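Local coordinates for protein putatuve endo-xylanase (Clostridium stercorarium, PDB 1O8P) that probably binds xylan and cellulose chains as the family 6 carbohydrate-binding module, a calcium-containing beta-sandwich, of a putative endo-xylanase, at residues A[21-26]-A[63-68]; A[41-46]-A[54-59]; A[76-81]-A[115-120]. All coordinates share one frame; numbering follows the deposited sequence.

Contact 1. Residues A[21-26]-A[63-68]; sequences GTRSAF and TTYKNI
Arg23 pairs in parallel with Ile68 at one margin of the mixed sheet of the beta-sandwich, where the short strand 23-24, close to the start of the modelled chain, lies against strand 62-69. The carbonyl oxygen of Asn67 takes two donors. Arg23 N reaches it at 3.1 Å in a straight bond (173° at the hydrogen), and Thr22 OG1 comes in at 3.2 Å from Asn67 O, standing well above the carbonyl plane. One residue on, Ile68 CA lies 3.3 Å from Arg23 O as a CA-H...O contact, while the Arg23 backbone also hydrogen-bonds to that of Asp69, so the short strand stays in step with its neighbour.

The Arg23 side chain then turns back along strand 62-69, bent at the third torsion (chi3 -87°), which carries the guanidinium past Ile68 to the level of Lys66 and Tyr65. Ile68 CD1 lies over one guanidinium face, 3.8 Å from Arg23 NE. At the edge, Arg23 NH2 gives a weak bond of 3.4 Å to Lys66 O. NH1 faces the edge of the Tyr65 ring, the two planes 45° apart. The main polar partners lie outside: a salt bridge joins NH2 to Asp35, and NH1 bonds to Asp33 O. On the other branch of Ile68, CG2 meets Ala25 CB at 3.6 Å, and the isoleucine also packs on Ile29.

Because Asp35 also accepts from Lys66 N, one carboxylate links the arginine to the neighbouring strand's backbone. The guanidinium is thus held by the Asp35 salt bridge, the bond to Asp33 O, a weak one to Lys66 O and a methyl over one face, which should limit its rotation.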
loop_
_atom_site.group_PDB
_atom_site.type_symbol
_atom_site.label_atom_id
_atom_site.label_comp_id
_atom_site.label_asym_id
_atom_site.label_seq_id
_atom_site.Cartn_x
_atom_site.Cartn_y
_atom_site.Cartn_z
ATOM N N GLY A 21 15.183 -6.950 -12.125
ATOM C CA GLY A 21 13.789 -7.315 -12.374
ATOM C C GLY A 21 12.886 -6.994 -11.197
ATOM O O GLY A 21 11.776 -7.478 -11.085
ATOM N N THR A 22 13.405 -6.174 -10.301
ATOM C CA THR A 22 12.785 -5.948 -8.999
ATOM C C THR A 22 12.770 -4.473 -8.595
ATOM O O THR A 22 13.537 -3.685 -9.126
ATOM C CB THR A 22 13.572 -6.854 -8.055
ATOM O OG1 THR A 22 12.735 -7.934 -7.655
ATOM C CG2 THR A 22 14.066 -6.185 -6.909
ATOM N N ARG A 23 11.852 -4.122 -7.695
ATOM C CA ARG A 23 11.707 -2.827 -7.087
ATOM C C ARG A 23 12.079 -2.989 -5.632
ATOM O O ARG A 23 11.681 -3.995 -4.987
ATOM C CB ARG A 23 10.240 -2.386 -7.109
ATOM C CG ARG A 23 9.718 -2.017 -8.463
ATOM C CD ARG A 23 8.313 -1.509 -8.447
ATOM N NE ARG A 23 7.338 -2.593 -8.533
ATOM C CZ ARG A 23 6.022 -2.410 -8.574
ATOM N NH1 ARG A 23 5.486 -1.182 -8.523
ATOM N NH2 ARG A 23 5.235 -3.466 -8.654
ATOM N N SER A 24 12.802 -2.000 -5.102
ATOM C CA SER A 24 13.169 -2.028 -3.695
ATOM C C SER A 24 11.945 -1.863 -2.769
ATOM O O SER A 24 11.020 -1.088 -3.082
ATOM C CB SER A 24 14.157 -0.908 -3.392
ATOM O OG SER A 24 14.644 -1.087 -2.065
ATOM N N ALA A 25 11.964 -2.565 -1.634
ATOM C CA ALA A 25 10.957 -2.404 -0.561
ATOM C C ALA A 25 11.183 -1.094 0.193
ATOM O O ALA A 25 10.276 -0.576 0.817
ATOM C CB ALA A 25 11.057 -3.594 0.463
ATOM N N PHE A 26 12.438 -0.622 0.157
ATOM C CA PHE A 26 12.946 0.491 0.961
ATOM C C PHE A 26 12.963 1.871 0.294
ATOM O O PHE A 26 13.358 2.805 0.932
ATOM C CB PHE A 26 14.309 0.134 1.557
ATOM C CG PHE A 26 14.325 -1.211 2.190
ATOM C CD1 PHE A 26 13.818 -1.391 3.480
ATOM C CD2 PHE A 26 14.812 -2.332 1.476
ATOM C CE1 PHE A 26 13.816 -2.647 4.067
ATOM C CE2 PHE A 26 14.798 -3.584 2.037
ATOM C CZ PHE A 26 14.312 -3.756 3.341
ATOM N N THR A 63 -4.784 -4.128 -4.357
ATOM C CA THR A 63 -3.785 -3.859 -5.376
ATOM C C THR A 63 -2.616 -4.757 -5.110
ATOM O O THR A 63 -2.286 -5.047 -3.958
ATOM C CB THR A 63 -3.371 -2.366 -5.442
ATOM O OG1 THR A 63 -3.420 -1.804 -4.145
ATOM C CG2 THR A 63 -4.379 -1.537 -6.184
ATOM N N THR A 64 -1.998 -5.215 -6.192
ATOM C CA THR A 64 -0.916 -6.145 -6.108
ATOM C C THR A 64 0.299 -5.519 -6.747
ATOM O O THR A 64 0.199 -4.952 -7.837
ATOM C CB THR A 64 -1.290 -7.425 -6.855
ATOM O OG1 THR A 64 -2.369 -8.074 -6.176
ATOM C CG2 THR A 64 -0.105 -8.470 -6.879
ATOM N N TYR A 65 1.434 -5.676 -6.073
ATOM C CA TYR A 65 2.729 -5.128 -6.454
ATOM C C TYR A 65 3.715 -6.270 -6.439
ATOM O O TYR A 65 4.163 -6.725 -5.382
ATOM C CB TYR A 65 3.164 -4.021 -5.454
ATOM C CG TYR A 65 2.102 -2.975 -5.317
ATOM C CD1 TYR A 65 0.993 -3.180 -4.472
ATOM C CD2 TYR A 65 2.173 -1.790 -6.047
ATOM C CE1 TYR A 65 0.009 -2.230 -4.355
ATOM C CE2 TYR A 65 1.182 -0.828 -5.934
ATOM C CZ TYR A 65 0.100 -1.060 -5.085
ATOM O OH TYR A 65 -0.914 -0.137 -4.985
ATOM N N LYS A 66 4.065 -6.719 -7.640
ATOM C CA LYS A 66 4.905 -7.885 -7.827
ATOM C C LYS A 66 6.365 -7.555 -7.689
ATOM O O LYS A 66 6.761 -6.429 -7.883
ATOM C CB LYS A 66 4.623 -8.485 -9.218
ATOM C CG LYS A 66 3.274 -9.174 -9.322
ATOM C CD LYS A 66 3.131 -9.845 -10.688
ATOM C CE LYS A 66 3.089 -11.380 -10.563
ATOM N NZ LYS A 66 4.413 -12.042 -10.153
ATOM N N ASN A 67 7.177 -8.533 -7.318
ATOM C CA ASN A 67 8.631 -8.376 -7.370
ATOM C C ASN A 67 9.164 -7.254 -6.478
ATOM O O ASN A 67 10.015 -6.479 -6.899
ATOM C CB ASN A 67 9.113 -8.224 -8.839
ATOM C CG ASN A 67 8.651 -9.402 -9.718
ATOM O OD1 ASN A 67 7.993 -9.232 -10.771
ATOM N ND2 ASN A 67 8.953 -10.595 -9.262
ATOM N N ILE A 68 8.686 -7.181 -5.236
ATOM C CA ILE A 68 9.337 -6.269 -4.275
ATOM C C ILE A 68 10.542 -6.970 -3.606
ATOM O O ILE A 68 10.418 -8.073 -3.067
ATOM C CB ILE A 68 8.327 -5.741 -3.231
ATOM C CG1 ILE A 68 7.056 -5.181 -3.890
ATOM C CG2 ILE A 68 8.970 -4.765 -2.265
ATOM C CD1 ILE A 68 7.279 -4.279 -5.111
#

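Contact 2. Residues A[41-46]-A[54-59]; sequences NLQIFS and IGYIEN
Gly55 N donates to Gln43 O at 2.9 Å, and Gln43 N returns a bond of 3.0 Å to Gly55 O, closing the hydrogen-bonded pair between these two residues. Gln43 O has a further neighbour in Ile54 CA, a CA-H...O contact from the residue before the glycine. The next pair, Ile44 with Ile54, is non-hydrogen-bonded; here Ile44 CG1 meets Ile54 CG2 at 4.1 Å.

Phe45 and Tyr56 form a T-shaped pair with planes 72° apart. The Phe45 edge leads with CZ, which comes to 3.4 Å from Tyr56 CD1 over one face of the tyrosine, toward its rim. To get there the phenylalanine ring lies across Gly55, with CE2 3.7 Å from Gly55 CA, in the place where a CB would point; the glycine has none, which lets the ring lie this close. The CG of Phe45 sits beside its own backbone N (chi1 -60°), and this brings the ring back over the partner strand.

These strands, 43-46 and 52-55, make a beta hairpin. Ser52, at its second strand's start, is a calcium ligand, and Ile44 packs on Glu32, another ligand of the same ion.

The CD2 and CE2 half of the Tyr56 ring, away from Phe45, meets Gln43. The Gln43 and Tyr56 side chains run alongside each other in the same direction, amide and ring planes 70° apart and Gln43 NE2 3.3 Å from Tyr56 CD2. Asn41 O sits at the edge of the same ring, in its plane, 3.2 Å from Tyr56 CB. On the inner side, Leu42 splits its two methyls: CD2 touches Ile54, and CD1 lies 3.8 Å from Ile57 CG1.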
loop_
_atom_site.group_PDB
_atom_site.type_symbol
_atom_site.label_atom_id
_atom_site.label_comp_id
_atom_site.label_asym_id
_atom_site.label_seq_id
_atom_site.Cartn_x
_atom_site.Cartn_y
_atom_site.Cartn_z
ATOM N N ASN A 41 -14.234 0.154 -9.605
ATOM C CA ASN A 41 -14.190 1.615 -9.576
ATOM C C ASN A 41 -12.817 2.233 -9.403
ATOM O O ASN A 41 -12.689 3.446 -9.536
ATOM C CB ASN A 41 -15.052 2.139 -8.431
ATOM C CG ASN A 41 -16.546 1.874 -8.638
ATOM O OD1 ASN A 41 -16.959 1.397 -9.691
ATOM N ND2 ASN A 41 -17.351 2.198 -7.633
ATOM N N LEU A 42 -11.811 1.418 -9.073
ATOM C CA LEU A 42 -10.516 1.916 -8.643
ATOM C C LEU A 42 -9.979 2.854 -9.700
ATOM O O LEU A 42 -10.075 2.553 -10.877
ATOM C CB LEU A 42 -9.520 0.770 -8.396
ATOM C CG LEU A 42 -8.392 1.078 -7.393
ATOM C CD1 LEU A 42 -8.059 -0.112 -6.498
ATOM C CD2 LEU A 42 -7.161 1.476 -8.173
ATOM N N GLN A 43 -9.409 3.976 -9.269
ATOM C CA GLN A 43 -8.872 4.995 -10.213
ATOM C C GLN A 43 -7.611 5.648 -9.721
ATOM O O GLN A 43 -7.366 5.652 -8.529
ATOM C CB GLN A 43 -9.902 6.101 -10.408
ATOM C CG GLN A 43 -10.571 6.004 -11.724
ATOM C CD GLN A 43 -11.841 6.755 -11.695
ATOM O OE1 GLN A 43 -11.834 7.998 -11.585
ATOM N NE2 GLN A 43 -12.952 6.031 -11.760
ATOM N N ILE A 44 -6.852 6.268 -10.630
ATOM C CA ILE A 44 -5.691 7.052 -10.239
ATOM C C ILE A 44 -6.040 8.519 -10.411
ATOM O O ILE A 44 -6.546 8.921 -11.468
ATOM C CB ILE A 44 -4.460 6.635 -11.087
ATOM C CG1 ILE A 44 -4.201 5.118 -10.942
ATOM C CG2 ILE A 44 -3.247 7.501 -10.766
ATOM C CD1 ILE A 44 -3.373 4.473 -12.059
ATOM N N PHE A 45 -5.789 9.309 -9.372
ATOM C CA PHE A 45 -6.092 10.722 -9.354
ATOM C C PHE A 45 -4.805 11.534 -9.271
ATOM O O PHE A 45 -3.877 11.161 -8.545
ATOM C CB PHE A 45 -6.977 11.100 -8.156
ATOM C CG PHE A 45 -8.298 10.401 -8.134
ATOM C CD1 PHE A 45 -9.156 10.470 -9.241
ATOM C CD2 PHE A 45 -8.703 9.697 -6.998
ATOM C CE1 PHE A 45 -10.359 9.817 -9.245
ATOM C CE2 PHE A 45 -9.931 9.041 -6.998
ATOM C CZ PHE A 45 -10.746 9.094 -8.144
ATOM N N SER A 46 -4.770 12.657 -9.970
ATOM C CA SER A 46 -3.619 13.535 -9.872
ATOM C C SER A 46 -3.716 14.368 -8.583
ATOM O O SER A 46 -4.822 14.671 -8.105
ATOM C CB SER A 46 -3.504 14.400 -11.134
ATOM O OG SER A 46 -4.723 15.089 -11.299
ATOM N N ILE A 54 -3.918 6.360 -5.751
ATOM C CA ILE A 54 -5.110 5.570 -6.028
ATOM C C ILE A 54 -6.265 6.033 -5.107
ATOM O O ILE A 54 -6.029 6.479 -3.981
ATOM C CB ILE A 54 -4.792 4.067 -5.954
ATOM C CG1 ILE A 54 -4.247 3.684 -4.548
ATOM C CG2 ILE A 54 -3.774 3.708 -7.104
ATOM C CD1 ILE A 54 -3.962 2.203 -4.318
ATOM N N GLY A 55 -7.498 5.906 -5.612
ATOM C CA GLY A 55 -8.726 6.269 -4.912
ATOM C C GLY A 55 -9.935 5.538 -5.533
ATOM O O GLY A 55 -9.724 4.620 -6.339
ATOM N N TYR A 56 -11.170 5.980 -5.194
ATOM C CA TYR A 56 -12.452 5.317 -5.499
ATOM C C TYR A 56 -12.365 3.876 -5.033
ATOM O O TYR A 56 -12.853 2.951 -5.691
ATOM C CB TYR A 56 -12.894 5.418 -6.977
ATOM C CG TYR A 56 -13.470 6.749 -7.471
ATOM C CD1 TYR A 56 -13.507 7.898 -6.659
ATOM C CD2 TYR A 56 -13.943 6.865 -8.777
ATOM C CE1 TYR A 56 -14.017 9.127 -7.140
ATOM C CE2 TYR A 56 -14.444 8.060 -9.275
ATOM C CZ TYR A 56 -14.488 9.207 -8.465
ATOM O OH TYR A 56 -14.979 10.406 -8.990
ATOM N N ILE A 57 -11.722 3.692 -3.877
ATOM C CA ILE A 57 -11.530 2.377 -3.242
ATOM C C ILE A 57 -12.714 2.024 -2.333
ATOM O O ILE A 57 -13.307 2.895 -1.705
ATOM C CB ILE A 57 -10.159 2.332 -2.491
ATOM C CG1 ILE A 57 -9.006 2.071 -3.486
ATOM C CG2 ILE A 57 -10.158 1.345 -1.307
ATOM C CD1 ILE A 57 -7.649 2.444 -2.930
ATOM N N GLU A 58 -13.068 0.748 -2.308
ATOM C CA GLU A 58 -14.130 0.241 -1.455
ATOM C C GLU A 58 -13.655 -0.967 -0.659
ATOM O O GLU A 58 -12.633 -1.561 -0.981
ATOM C CB GLU A 58 -15.327 -0.176 -2.324
ATOM C CG GLU A 58 -16.009 0.963 -3.078
ATOM C CD GLU A 58 -16.638 2.055 -2.201
ATOM O OE1 GLU A 58 -16.874 1.869 -0.973
ATOM O OE2 GLU A 58 -16.932 3.140 -2.759
ATOM N N ASN A 59 -14.409 -1.334 0.382
ATOM C CA ASN A 59 -14.247 -2.630 1.056
ATOM C C ASN A 59 -14.103 -3.802 0.067
ATOM O O ASN A 59 -14.929 -3.972 -0.842
ATOM C CB ASN A 59 -15.438 -2.895 2.012
ATOM C CG ASN A 59 -15.247 -4.140 2.814
ATOM O OD1 ASN A 59 -14.137 -4.431 3.187
ATOM N ND2 ASN A 59 -16.314 -4.901 3.064
#

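Contact 3. Residues A[76-81]-A[115-120]; sequences SVTARV and YRDVSA
Thr78 OG1 and Ser119 OG share a hydrogen bond of 2.7 Å, made side chain to side chain across a non-hydrogen-bonded pair. In both residues the hydroxyl stands beside its own backbone N (chi1 -63° in Thr78), which turns the two oxygens to each other. Strands 74-82 and 116-125 are antiparallel neighbours in the four-stranded sheet of the beta-sandwich, with 116-125 outermost. Their backbones exchange two bonds at each of three pairs, Val77 with Ala120, Ala79 with Val118 and Val81 with Arg116; Ala79 N to Val118 O and Val118 N to Ala79 O are both 2.8 Å.

On the Thr78 and Ser119 face, Arg80 stretches out fully from CG to NE, its CG anti to the backbone N (chi1 -171°), and reaches beyond the strand pair. Its NH1 forms a salt bridge with Asp142, a calcium ligand, so Arg80 acts in the second shell and probably helps to orient that carboxylate. Asp117 does not pair with the guanidinium; its OD1 instead lies against the aliphatic part, 3.5 Å from Arg80 CG, with the carboxylate and guanidinium planes 83° apart. Thr78 CG2 also touches Asp117 CB.

The opposite face looks into the sandwich, where Val77, Ala79, Val81 and Val118 meet strand 100-106. Val81 and Val118 cross there at about a right angle, CG2 to CG2 at 3.8 Å, and Val77 CG1 packs on Ala120 CB. At the end of the pair Tyr115 CB sits over the centre of the Arg80 guanidinium, 3.5 Å from Arg80 CZ.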
loop_
_atom_site.group_PDB
_atom_site.type_symbol
_atom_site.label_atom_id
_atom_site.label_comp_id
_atom_site.label_asym_id
_atom_site.label_seq_id
_atom_site.Cartn_x
_atom_site.Cartn_y
_atom_site.Cartn_z
ATOM N N SER A 76 8.714 -3.085 9.203
ATOM C CA SER A 76 7.690 -2.057 9.320
ATOM C C SER A 76 7.281 -1.512 7.950
ATOM O O SER A 76 8.044 -1.620 6.991
ATOM C CB SER A 76 8.156 -0.982 10.332
ATOM O OG SER A 76 8.090 0.321 9.849
ATOM N N VAL A 77 6.065 -0.970 7.867
ATOM C CA VAL A 77 5.528 -0.390 6.629
ATOM C C VAL A 77 4.943 0.965 6.967
ATOM O O VAL A 77 4.429 1.146 8.080
ATOM C CB VAL A 77 4.451 -1.257 5.951
ATOM C CG1 VAL A 77 3.213 -1.527 6.881
ATOM C CG2 VAL A 77 4.009 -0.630 4.612
ATOM N N THR A 78 5.071 1.893 6.011
ATOM C CA THR A 78 4.525 3.234 6.076
ATOM C C THR A 78 3.759 3.537 4.799
ATOM O O THR A 78 4.276 3.326 3.715
ATOM C CB THR A 78 5.664 4.272 6.247
ATOM O OG1 THR A 78 6.329 4.031 7.489
ATOM C CG2 THR A 78 5.104 5.698 6.399
ATOM N N ALA A 79 2.531 4.044 4.911
ATOM C CA ALA A 79 1.781 4.495 3.720
ATOM C C ALA A 79 1.403 5.985 3.842
ATOM O O ALA A 79 1.140 6.472 4.954
ATOM C CB ALA A 79 0.528 3.590 3.495
ATOM N N ARG A 80 1.407 6.710 2.722
ATOM C CA ARG A 80 0.970 8.114 2.698
ATOM C C ARG A 80 -0.442 8.050 2.204
ATOM O O ARG A 80 -0.677 7.624 1.057
ATOM C CB ARG A 80 1.809 8.974 1.747
ATOM C CG ARG A 80 1.516 10.469 1.880
ATOM C CD ARG A 80 2.454 11.410 1.114
ATOM N NE ARG A 80 2.089 12.841 1.202
ATOM C CZ ARG A 80 1.437 13.570 0.231
ATOM N NH1 ARG A 80 1.000 13.017 -0.905
ATOM N NH2 ARG A 80 1.188 14.880 0.420
ATOM N N VAL A 81 -1.382 8.405 3.080
ATOM C CA VAL A 81 -2.804 8.084 2.851
ATOM C C VAL A 81 -3.709 9.279 3.209
ATOM O O VAL A 81 -3.340 10.130 4.016
ATOM C CB VAL A 81 -3.252 6.828 3.655
ATOM C CG1 VAL A 81 -2.581 5.538 3.131
ATOM C CG2 VAL A 81 -2.924 7.011 5.109
ATOM N N TYR A 115 -3.088 14.271 3.155
ATOM C CA TYR A 115 -2.295 13.047 3.311
ATOM C C TYR A 115 -1.456 13.068 4.564
ATOM O O TYR A 115 -0.897 14.101 4.947
ATOM C CB TYR A 115 -1.421 12.780 2.073
ATOM C CG TYR A 115 -2.262 12.379 0.871
ATOM C CD1 TYR A 115 -2.927 13.343 0.114
ATOM C CD2 TYR A 115 -2.459 11.029 0.538
ATOM C CE1 TYR A 115 -3.731 12.979 -0.959
ATOM C CE2 TYR A 115 -3.261 10.663 -0.551
ATOM C CZ TYR A 115 -3.883 11.636 -1.285
ATOM O OH TYR A 115 -4.663 11.300 -2.376
ATOM N N ARG A 116 -1.390 11.906 5.198
ATOM C CA ARG A 116 -0.572 11.685 6.373
ATOM C C ARG A 116 0.168 10.357 6.198
ATOM O O ARG A 116 -0.320 9.447 5.503
ATOM C CB ARG A 116 -1.445 11.631 7.643
ATOM C CG ARG A 116 -2.023 12.990 8.081
ATOM C CD ARG A 116 -1.058 14.189 7.967
ATOM N NE ARG A 116 -1.707 15.430 8.380
ATOM C CZ ARG A 116 -1.762 16.553 7.660
ATOM N NH1 ARG A 116 -1.188 16.629 6.457
ATOM N NH2 ARG A 116 -2.396 17.613 8.157
ATOM N N ASP A 117 1.339 10.261 6.828
ATOM C CA ASP A 117 2.127 9.017 6.828
ATOM C C ASP A 117 1.670 8.168 7.990
ATOM O O ASP A 117 1.698 8.631 9.136
ATOM C CB ASP A 117 3.600 9.309 6.975
ATOM C CG ASP A 117 4.178 9.918 5.752
ATOM O OD1 ASP A 117 3.441 10.152 4.768
ATOM O OD2 ASP A 117 5.382 10.194 5.676
ATOM N N VAL A 118 1.205 6.951 7.695
ATOM C CA VAL A 118 0.718 6.051 8.725
ATOM C C VAL A 118 1.517 4.739 8.681
ATOM O O VAL A 118 1.647 4.122 7.618
ATOM C CB VAL A 118 -0.841 5.808 8.619
ATOM C CG1 VAL A 118 -1.345 4.922 9.782
ATOM C CG2 VAL A 118 -1.622 7.154 8.626
ATOM N N SER A 119 2.041 4.310 9.824
ATOM C CA SER A 119 2.901 3.111 9.885
ATOM C C SER A 119 2.300 1.940 10.664
ATOM O O SER A 119 1.378 2.108 11.456
ATOM C CB SER A 119 4.290 3.447 10.480
ATOM O OG SER A 119 4.929 4.501 9.775
ATOM N N ALA A 120 2.871 0.757 10.462
ATOM C CA ALA A 120 2.499 -0.456 11.195
ATOM C C ALA A 120 3.731 -1.359 11.163
ATOM O O ALA A 120 4.550 -1.268 10.237
ATOM C CB ALA A 120 1.298 -1.161 10.538
#

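Overall arrangement
Contacts 1 and 2 meet directly: Thr63 and Tyr65 of strand 62-69 pack against Leu42 and Ile54 of the hairpin. Contact 3 lies in another sheet, its centre about 17 Å from each of the others' centres, and touches neither. All three are partly buried, contact 3 nearest the chain's centre and the hairpin most peripheral. Contact 3 is a long antiparallel ladder with one face largely of valines and alanines turned to the interior. Contact 1 has a single parallel bridge and an arginine held by one aspartate and backbone carbonyls; contact 2 carries an aromatic pair on its outer side. Contacts 2 and 3 both lie near the calcium: its ligand Ser52 starts the second hairpin strand, and Arg80 salt-bridges the ligand Asp142.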